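Local coordinates for protein (S)-ureidoglycine--glyoxylate transaminase (Bacillus subtilis, PDB 3ISL) that transfers the amino group of (S)-ureidoglycine to glyoxylate, giving oxalurate and glycine, with pyridoxal 5'-phosphate as cofactor, in purine catabolism, at residues P66-S71 / T267-M272; S204-I209 / T271-L276. All blocks are in the same frame, centred on the assembly; numbering follows the deposited sequence.

Interaction 1: P66-S71 / T267-M272; sequences PIDGTS and TEATTM. With PLP (pyridoxal-5'-phosphate), chain C; PLP (pyridoxal-5'-phosphate), chain D.
Glu268 and Asp68 bring their carboxylates together in a buried setting, and following Glu268 outward shows how. Its CB points neither at the segment 66-71 nor away from it. CG is anti to the backbone N (chi1 -167°), and a bend at the next bond (chi2 55°) turns the chain toward Asp68, Glu268 CG coming within 4.2 Å of Asp68 OD1. Glu268 CD lies 3.2 Å from Asp68 OD2. At the tip, Glu268 OE1 is 2.5 Å from Asp68 OD2, a separation at which an acid group probably holds a proton between these two oxygens. Glu268 OE2 is close to Asp68 OD1, at 3.0 Å. The two carboxylate planes are turned 51° apart, so the groups meet askew instead of lying flat on one another. A water donates both to Glu268 OE2 and to Pro66 O, the latter at 2.7 Å from the water oxygen, and thereby ties the carboxylate to the strand backbone. Asp68 OD1 receives a weak bond from Ala269 N (3.1 Å), at the residue just before helix 270-286.

The ends of both segments run on to cofactor phosphates. Ser71 OG bonds to O3P of one PLP at 2.8 Å, and Thr70, the N-cap of helix 71-82, brings OG1 to the same phosphate in a very short contact whose exact length is doubtful; binding of the phosphate at this helix start is characteristic of fold-type I PLP enzymes. Thr267 instead grips, through N and OG1, the PLP held by Thr70 and Ser71 of the second subunit, so the acid pair lies between the two active sites of the dimer. In the fold, strand 63-68 edges the seven-stranded sheet within this chain beside strand 206-211, while Phe42 and Met46 of helix 40-56 pack against Glu268.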
ATOM      1  N   PRO A  66      -3.109   7.337  -8.384  1.00 27.52           N
ATOM      2  CA  PRO A  66      -2.519   6.099  -7.873  1.00 28.68           C
ATOM      3  C   PRO A  66      -3.499   5.272  -7.002  1.00 29.94           C
ATOM      4  O   PRO A  66      -4.402   5.802  -6.425  1.00 28.51           O
ATOM      5  CB  PRO A  66      -1.374   6.595  -6.970  1.00 27.99           C
ATOM      6  CG  PRO A  66      -1.774   7.919  -6.565  1.00 27.48           C
ATOM      7  CD  PRO A  66      -2.695   8.514  -7.610  1.00 28.96           C
ATOM      8  N   ILE A  67      -3.282   3.983  -6.907  1.00 32.24           N
ATOM      9  CA  ILE A  67      -3.991   3.238  -5.884  1.00 35.40           C
ATOM     10  C   ILE A  67      -2.922   2.779  -4.865  1.00 34.41           C
ATOM     11  O   ILE A  67      -1.710   2.682  -5.182  1.00 34.22           O
ATOM     12  CB  ILE A  67      -4.865   2.017  -6.450  1.00 36.23           C
ATOM     13  CG1 ILE A  67      -3.984   0.914  -6.945  1.00 39.04           C
ATOM     14  CG2 ILE A  67      -5.902   2.365  -7.542  1.00 36.81           C
ATOM     15  CD1 ILE A  67      -4.009  -0.282  -5.937  1.00 40.24           C
ATOM     16  N   ASP A  68      -3.365   2.456  -3.657  1.00 35.06           N
ATOM     17  CA  ASP A  68      -2.424   2.293  -2.566  1.00 34.43           C
ATOM     18  C   ASP A  68      -2.231   0.799  -2.541  1.00 34.85           C
ATOM     19  O   ASP A  68      -3.142   0.053  -2.210  1.00 37.63           O
ATOM     20  CB  ASP A  68      -3.045   2.841  -1.266  1.00 34.68           C
ATOM     21  CG  ASP A  68      -3.143   4.361  -1.245  1.00 36.34           C
ATOM     22  OD1 ASP A  68      -3.683   4.923  -0.259  1.00 29.91           O
ATOM     23  OD2 ASP A  68      -2.712   4.986  -2.257  1.00 41.73           O
ATOM     24  N   GLY A  69      -1.081   0.317  -2.954  1.00 33.26           N
ATOM     25  CA  GLY A  69      -0.909  -1.124  -3.031  1.00 30.96           C
ATOM     26  C   GLY A  69       0.304  -1.206  -3.880  1.00 29.50           C
ATOM     27  O   GLY A  69       0.658  -0.210  -4.544  1.00 28.80           O
ATOM     28  N   THR A  70       0.958  -2.355  -3.876  1.00 29.01           N
ATOM     29  CA  THR A  70       2.007  -2.544  -4.859  1.00 29.41           C
ATOM     30  C   THR A  70       1.416  -2.524  -6.294  1.00 28.69           C
ATOM     31  O   THR A  70       0.159  -2.416  -6.502  1.00 26.47           O
ATOM     32  CB  THR A  70       2.983  -3.766  -4.504  1.00 31.61           C
ATOM     33  OG1 THR A  70       2.574  -4.988  -5.144  1.00 32.31           O
ATOM     34  CG2 THR A  70       3.055  -3.970  -2.996  1.00 31.31           C
ATOM     35  N   SER A  71       2.317  -2.576  -7.277  1.00 26.02           N
ATOM     36  CA  SER A  71       1.917  -2.480  -8.658  1.00 26.54           C
ATOM     37  C   SER A  71       0.810  -3.477  -8.992  1.00 25.33           C
ATOM     38  O   SER A  71      -0.132  -3.171  -9.713  1.00 22.51           O
ATOM     39  CB  SER A  71       3.114  -2.779  -9.508  1.00 26.46           C
ATOM     40  OG  SER A  71       4.220  -2.097  -8.994  1.00 31.76           O
ATOM     41  N   THR A 267      -7.998   5.887   3.720  1.00 34.08           N
ATOM     42  CA  THR A 267      -7.000   6.906   4.071  1.00 30.46           C
ATOM     43  C   THR A 267      -5.875   6.793   3.068  1.00 29.79           C
ATOM     44  O   THR A 267      -5.045   5.855   3.134  1.00 27.31           O
ATOM     45  CB  THR A 267      -6.482   6.732   5.567  1.00 30.69           C
ATOM     46  OG1 THR A 267      -7.612   6.828   6.457  1.00 28.29           O
ATOM     47  CG2 THR A 267      -5.365   7.773   5.975  1.00 25.48           C
ATOM     48  N   GLU A 268      -5.870   7.721   2.126  1.00 28.08           N
ATOM     49  CA  GLU A 268      -4.726   7.800   1.226  1.00 28.55           C
ATOM     50  C   GLU A 268      -3.370   7.728   2.021  1.00 27.89           C
ATOM     51  O   GLU A 268      -3.313   8.171   3.194  1.00 29.22           O
ATOM     52  CB  GLU A 268      -4.818   9.078   0.360  1.00 30.08           C
ATOM     53  CG  GLU A 268      -3.826   9.079  -0.838  1.00 26.85           C
ATOM     54  CD  GLU A 268      -3.976   7.842  -1.727  1.00 32.24           C
ATOM     55  OE1 GLU A 268      -3.008   7.486  -2.512  1.00 31.83           O
ATOM     56  OE2 GLU A 268      -5.063   7.221  -1.637  1.00 31.98           O
ATOM     57  N   ALA A 269      -2.341   7.134   1.423  1.00 24.22           N
ATOM     58  CA  ALA A 269      -1.070   6.989   2.067  1.00 23.38           C
ATOM     59  C   ALA A 269      -0.298   8.292   1.867  1.00 23.68           C
ATOM     60  O   ALA A 269       0.241   8.544   0.745  1.00 23.57           O
ATOM     61  CB  ALA A 269      -0.299   5.857   1.473  1.00 22.82           C
ATOM     62  N   THR A 270      -0.242   9.082   2.926  1.00 20.21           N
ATOM     63  CA  THR A 270       0.284  10.450   2.883  1.00 19.66           C
ATOM     64  C   THR A 270       1.680  10.596   2.393  1.00 16.62           C
ATOM     65  O   THR A 270       1.907  11.284   1.395  1.00 17.73           O
ATOM     66  CB  THR A 270       0.211  11.153   4.224  1.00 20.10           C
ATOM     67  OG1 THR A 270      -1.065  10.870   4.818  1.00 25.99           O
ATOM     68  CG2 THR A 270       0.486  12.790   4.004  1.00 20.75           C
ATOM     69  N   THR A 271       2.611   9.886   3.028  1.00 16.49           N
ATOM     70  CA  THR A 271       3.999   9.986   2.717  1.00 15.88           C
ATOM     71  C   THR A 271       4.297   9.374   1.333  1.00 16.21           C
ATOM     72  O   THR A 271       5.152   9.888   0.609  1.00 15.92           O
ATOM     73  CB  THR A 271       4.866   9.329   3.808  1.00 15.07           C
ATOM     74  OG1 THR A 271       4.712  10.058   5.013  1.00 16.43           O
ATOM     75  CG2 THR A 271       6.356   9.295   3.355  1.00 11.76           C
ATOM     76  N   MET A 272       3.613   8.290   0.969  1.00 15.05           N
ATOM     77  CA  MET A 272       3.859   7.642  -0.334  1.00 17.36           C
ATOM     78  C   MET A 272       3.402   8.547  -1.483  1.00 17.02           C
ATOM     79  O   MET A 272       3.969   8.516  -2.548  1.00 17.79           O
ATOM     80  CB  MET A 272       3.180   6.257  -0.451  1.00 16.10           C
ATOM     81  CG  MET A 272       3.960   5.158   0.323  1.00 22.16           C
ATOM     82  SD  MET A 272       5.718   5.013  -0.177  1.00 28.27           S
ATOM     83  CE  MET A 272       5.636   4.787  -1.978  1.00 30.46           C
TER
HETATM   84  N1  PLP C 419       4.460  -6.479 -13.335  1.00 48.01           N
HETATM   85  C2  PLP C 419       5.784  -6.415 -13.976  1.00 54.08           C
HETATM   86  C2A PLP C 419       6.009  -6.398 -15.366  1.00 53.92           C
HETATM   87  C3  PLP C 419       6.966  -6.378 -13.225  1.00 55.09           C
HETATM   88  O3  PLP C 419       8.199  -6.310 -13.821  1.00 59.85           O
HETATM   89  C4  PLP C 419       6.962  -6.373 -11.848  1.00 54.47           C
HETATM   90  C4A PLP C 419       8.330  -6.307 -11.064  1.00 50.93           C
HETATM   91  C5  PLP C 419       5.734  -6.419 -11.199  1.00 55.92           C
HETATM   92  C6  PLP C 419       4.487  -6.486 -11.898  1.00 57.10           C
HETATM   93  C5A PLP C 419       5.781  -6.469  -9.708  1.00 55.45           C
HETATM   94  O4P PLP C 419       5.026  -5.485  -9.177  1.00 57.94           O
HETATM   95  P   PLP C 419       5.120  -5.460  -7.599  1.00 55.59           P
HETATM   96  O1P PLP C 419       6.206  -6.388  -7.068  1.00 48.93           O
HETATM   97  O2P PLP C 419       3.546  -5.822  -7.207  1.00 47.17           O
HETATM   98  O3P PLP C 419       5.359  -3.873  -7.102  1.00 53.58           O
HETATM   99  N1  PLP D 419     -11.580   0.456  11.282  1.00 56.14           N
HETATM  100  C2  PLP D 419     -11.585   1.585  12.147  1.00 53.78           C
HETATM  101  C2A PLP D 419     -12.168   1.540  13.427  1.00 52.66           C
HETATM  102  C3  PLP D 419     -11.039   2.778  11.684  1.00 56.48           C
HETATM  103  O3  PLP D 419     -11.031   3.918  12.462  1.00 55.74           O
HETATM  104  C4  PLP D 419     -10.456   2.871  10.417  1.00 54.56           C
HETATM  105  C4A PLP D 419      -9.883   4.318  10.153  1.00 54.35           C
HETATM  106  C5  PLP D 419     -10.438   1.720   9.567  1.00 55.93           C
HETATM  107  C6  PLP D 419     -11.006   0.510  10.004  1.00 52.54           C
HETATM  108  C5A PLP D 419      -9.845   1.604   8.146  1.00 52.68           C
HETATM  109  O4P PLP D 419      -8.926   2.633   7.923  1.00 51.97           O
HETATM  110  P   PLP D 419      -8.064   2.876   6.470  1.00 56.76           P
HETATM  111  O1P PLP D 419      -8.321   1.798   5.423  1.00 45.10           O
HETATM  112  O2P PLP D 419      -6.483   2.933   6.837  1.00 55.67           O
HETATM  113  O3P PLP D 419      -8.446   4.397   6.024  1.00 52.39           O
HETATM  114  O   HOH W   1      -5.935   5.723  -4.152  1.00 34.66           O

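Interaction 2: S204-I209 / T271-L276; sequences SGMAPI and TMLYAL
Met206 meets helix 270-286 with the last two atoms of its side chain. Extended beyond CG (chi2 -176°), the chain carries Met206 SD to 3.9 Å from Met272 O and 4.0 Å from Met272 CB, and Met206 CE onward to 4.1 Å from Leu273 CB. SD also touches Leu276 CD2, one helical turn after Met272. The Met272 and Met206 side chains run alongside each other, pointing opposite ways: bent at both outer torsions, Met272 folds back so that its CE rests 3.8 Å from Ser204 O. Farther along the strand, Pro208 CG packs on Leu276 CD1 at 4.3 Å. The pattern is a helix laid over a sheet face, the axes of 206-209 and 271-276 approaching to 10.2 Å at a crossing angle of -54°; the strand belongs to the mixed seven-stranded sheet of the large domain in fold-type I aminotransferases. With Met206 cut back to an alanine, the helix residues Met272, Leu273 and Leu276 would probably face a gap, the thioether that reaches them being gone. Phe42, Ile45 and Met46 of helix 40-56 pack on Leu273, and Pro66 of the neighbouring strand touches Leu276. On the strand side, a backbone bond joins Pro208 to Gly194. At the dimer interface, Met272 packs on Met272 of the second subunit, and Ser204 OG bonds to Glu268 O of that subunit.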
ATOM      1  N   SER A 204       8.565   1.453  -3.342  1.00 30.33           N
ATOM      2  CA  SER A 204       7.517   0.538  -3.826  1.00 33.13           C
ATOM      3  C   SER A 204       6.365   0.678  -2.875  1.00 32.72           C
ATOM      4  O   SER A 204       6.572   1.134  -1.748  1.00 32.87           O
ATOM      5  CB  SER A 204       8.028  -0.885  -3.830  1.00 32.83           C
ATOM      6  OG  SER A 204       8.984  -0.917  -2.786  1.00 39.77           O
ATOM      7  N   GLY A 205       5.190   0.253  -3.308  1.00 33.00           N
ATOM      8  CA  GLY A 205       3.988   0.432  -2.504  1.00 34.92           C
ATOM      9  C   GLY A 205       2.972   1.454  -2.990  1.00 35.20           C
ATOM     10  O   GLY A 205       2.059   1.849  -2.242  1.00 34.26           O
ATOM     11  N   MET A 206       3.068   1.851  -4.275  1.00 36.43           N
ATOM     12  CA  MET A 206       1.901   2.497  -4.896  1.00 36.82           C
ATOM     13  C   MET A 206       1.891   2.154  -6.343  1.00 37.14           C
ATOM     14  O   MET A 206       2.953   1.768  -6.878  1.00 37.32           O
ATOM     15  CB  MET A 206       1.864   4.016  -4.664  1.00 38.92           C
ATOM     16  CG  MET A 206       0.771   4.536  -3.660  1.00 33.58           C
ATOM     17  SD  MET A 206       1.047   6.286  -3.840  1.00 43.37           S
ATOM     18  CE  MET A 206      -0.333   7.132  -3.075  1.00 30.70           C
ATOM     19  N   ALA A 207       0.691   2.229  -6.952  1.00 35.65           N
ATOM     20  CA  ALA A 207       0.497   1.809  -8.311  1.00 34.10           C
ATOM     21  C   ALA A 207      -0.317   2.883  -9.080  1.00 32.70           C
ATOM     22  O   ALA A 207      -1.521   2.957  -8.952  1.00 35.22           O
ATOM     23  CB  ALA A 207      -0.214   0.464  -8.337  1.00 34.56           C
ATOM     24  N   PRO A 208       0.351   3.734  -9.843  1.00 30.12           N
ATOM     25  CA  PRO A 208      -0.321   4.735 -10.712  1.00 28.82           C
ATOM     26  C   PRO A 208      -1.083   4.034 -11.838  1.00 26.22           C
ATOM     27  O   PRO A 208      -0.527   3.149 -12.511  1.00 25.71           O
ATOM     28  CB  PRO A 208       0.838   5.534 -11.350  1.00 27.78           C
ATOM     29  CG  PRO A 208       2.058   5.160 -10.617  1.00 29.52           C
ATOM     30  CD  PRO A 208       1.813   3.809  -9.921  1.00 30.06           C
ATOM     31  N   ILE A 209      -2.317   4.450 -12.040  1.00 25.80           N
ATOM     32  CA  ILE A 209      -3.157   3.852 -13.081  1.00 25.94           C
ATOM     33  C   ILE A 209      -3.718   4.935 -13.919  1.00 24.70           C
ATOM     34  O   ILE A 209      -3.853   6.057 -13.453  1.00 25.66           O
ATOM     35  CB  ILE A 209      -4.317   2.965 -12.531  1.00 25.17           C
ATOM     36  CG1 ILE A 209      -5.311   3.785 -11.729  1.00 26.08           C
ATOM     37  CG2 ILE A 209      -3.786   1.831 -11.668  1.00 27.33           C
ATOM     38  CD1 ILE A 209      -6.569   2.948 -11.231  1.00 28.15           C
ATOM     39  N   THR A 271       2.611   9.886   3.028  1.00 16.49           N
ATOM     40  CA  THR A 271       3.999   9.986   2.717  1.00 15.88           C
ATOM     41  C   THR A 271       4.297   9.374   1.333  1.00 16.21           C
ATOM     42  O   THR A 271       5.152   9.888   0.609  1.00 15.92           O
ATOM     43  CB  THR A 271       4.866   9.329   3.808  1.00 15.07           C
ATOM     44  OG1 THR A 271       4.712  10.058   5.013  1.00 16.43           O
ATOM     45  CG2 THR A 271       6.356   9.295   3.355  1.00 11.76           C
ATOM     46  N   MET A 272       3.613   8.290   0.969  1.00 15.05           N
ATOM     47  CA  MET A 272       3.859   7.642  -0.334  1.00 17.36           C
ATOM     48  C   MET A 272       3.402   8.547  -1.483  1.00 17.02           C
ATOM     49  O   MET A 272       3.969   8.516  -2.548  1.00 17.79           O
ATOM     50  CB  MET A 272       3.180   6.257  -0.451  1.00 16.10           C
ATOM     51  CG  MET A 272       3.960   5.158   0.323  1.00 22.16           C
ATOM     52  SD  MET A 272       5.718   5.013  -0.177  1.00 28.27           S
ATOM     53  CE  MET A 272       5.636   4.787  -1.978  1.00 30.46           C
ATOM     54  N   LEU A 273       2.368   9.330  -1.228  1.00 17.34           N
ATOM     55  CA  LEU A 273       1.907  10.360  -2.173  1.00 18.43           C
ATOM     56  C   LEU A 273       2.893  11.515  -2.334  1.00 17.83           C
ATOM     57  O   LEU A 273       3.132  11.941  -3.465  1.00 19.66           O
ATOM     58  CB  LEU A 273       0.520  10.927  -1.743  1.00 17.26           C
ATOM     59  CG  LEU A 273      -0.055  11.886  -2.826  1.00 20.59           C
ATOM     60  CD1 LEU A 273      -0.276  11.156  -4.111  1.00 20.96           C
ATOM     61  CD2 LEU A 273      -1.323  12.625  -2.430  1.00 21.04           C
ATOM     62  N   TYR A 274       3.490  12.000  -1.221  1.00 16.38           N
ATOM     63  CA  TYR A 274       4.573  12.962  -1.293  1.00 15.45           C
ATOM     64  C   TYR A 274       5.637  12.436  -2.257  1.00 16.23           C
ATOM     65  O   TYR A 274       6.125  13.186  -3.158  1.00 14.24           O
ATOM     66  CB  TYR A 274       5.259  13.202   0.096  1.00 15.87           C
ATOM     67  CG  TYR A 274       4.465  13.978   1.153  1.00 17.74           C
ATOM     68  CD1 TYR A 274       3.308  14.697   0.823  1.00 16.44           C
ATOM     69  CD2 TYR A 274       4.920  14.022   2.488  1.00 20.52           C
ATOM     70  CE1 TYR A 274       2.614  15.437   1.810  1.00 13.31           C
ATOM     71  CE2 TYR A 274       4.253  14.708   3.454  1.00 13.54           C
ATOM     72  CZ  TYR A 274       3.094  15.436   3.125  1.00 15.24           C
ATOM     73  OH  TYR A 274       2.402  16.128   4.154  1.00 15.21           O
ATOM     74  N   ALA A 275       6.016  11.176  -2.015  1.00 15.31           N
ATOM     75  CA  ALA A 275       7.101  10.539  -2.742  1.00 15.49           C
ATOM     76  C   ALA A 275       6.751  10.379  -4.226  1.00 14.71           C
ATOM     77  O   ALA A 275       7.542  10.703  -5.060  1.00 15.57           O
ATOM     78  CB  ALA A 275       7.525   9.216  -2.083  1.00 12.54           C
ATOM     79  N   LEU A 276       5.540   9.968  -4.542  1.00 15.09           N
ATOM     80  CA  LEU A 276       5.109   9.855  -5.930  1.00 14.50           C
ATOM     81  C   LEU A 276       5.099  11.218  -6.648  1.00 14.64           C
ATOM     82  O   LEU A 276       5.639  11.375  -7.765  1.00 16.04           O
ATOM     83  CB  LEU A 276       3.674   9.225  -5.977  1.00 12.23           C
ATOM     84  CG  LEU A 276       3.126   9.029  -7.363  1.00 13.38           C
ATOM     85  CD1 LEU A 276       4.074   8.091  -8.281  1.00 11.33           C
ATOM     86  CD2 LEU A 276       1.739   8.462  -7.287  1.00 14.20           C
TER

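Both contacts are buried, their centres about 5 Å apart, and neither is a surface feature. They reach the same helix, 270-286, from adjacent strands: interaction 1 from the edge strand 63-68 to the residues leading into the helix, interaction 2 from strand 206-211 to its first turns. Ile67 N and Ala207 O, 2.9 Å apart, probably hydrogen-bond the strands together. The chemistry differs along the helix. At the residues before it, interaction 1 is polar, with two acids, a water and a weak backbone bond, and buries 152 Å². Under its first turns, interaction 2 is an apolar bed of thioethers and leucines that buries 284 Å². Each also touches the second subunit.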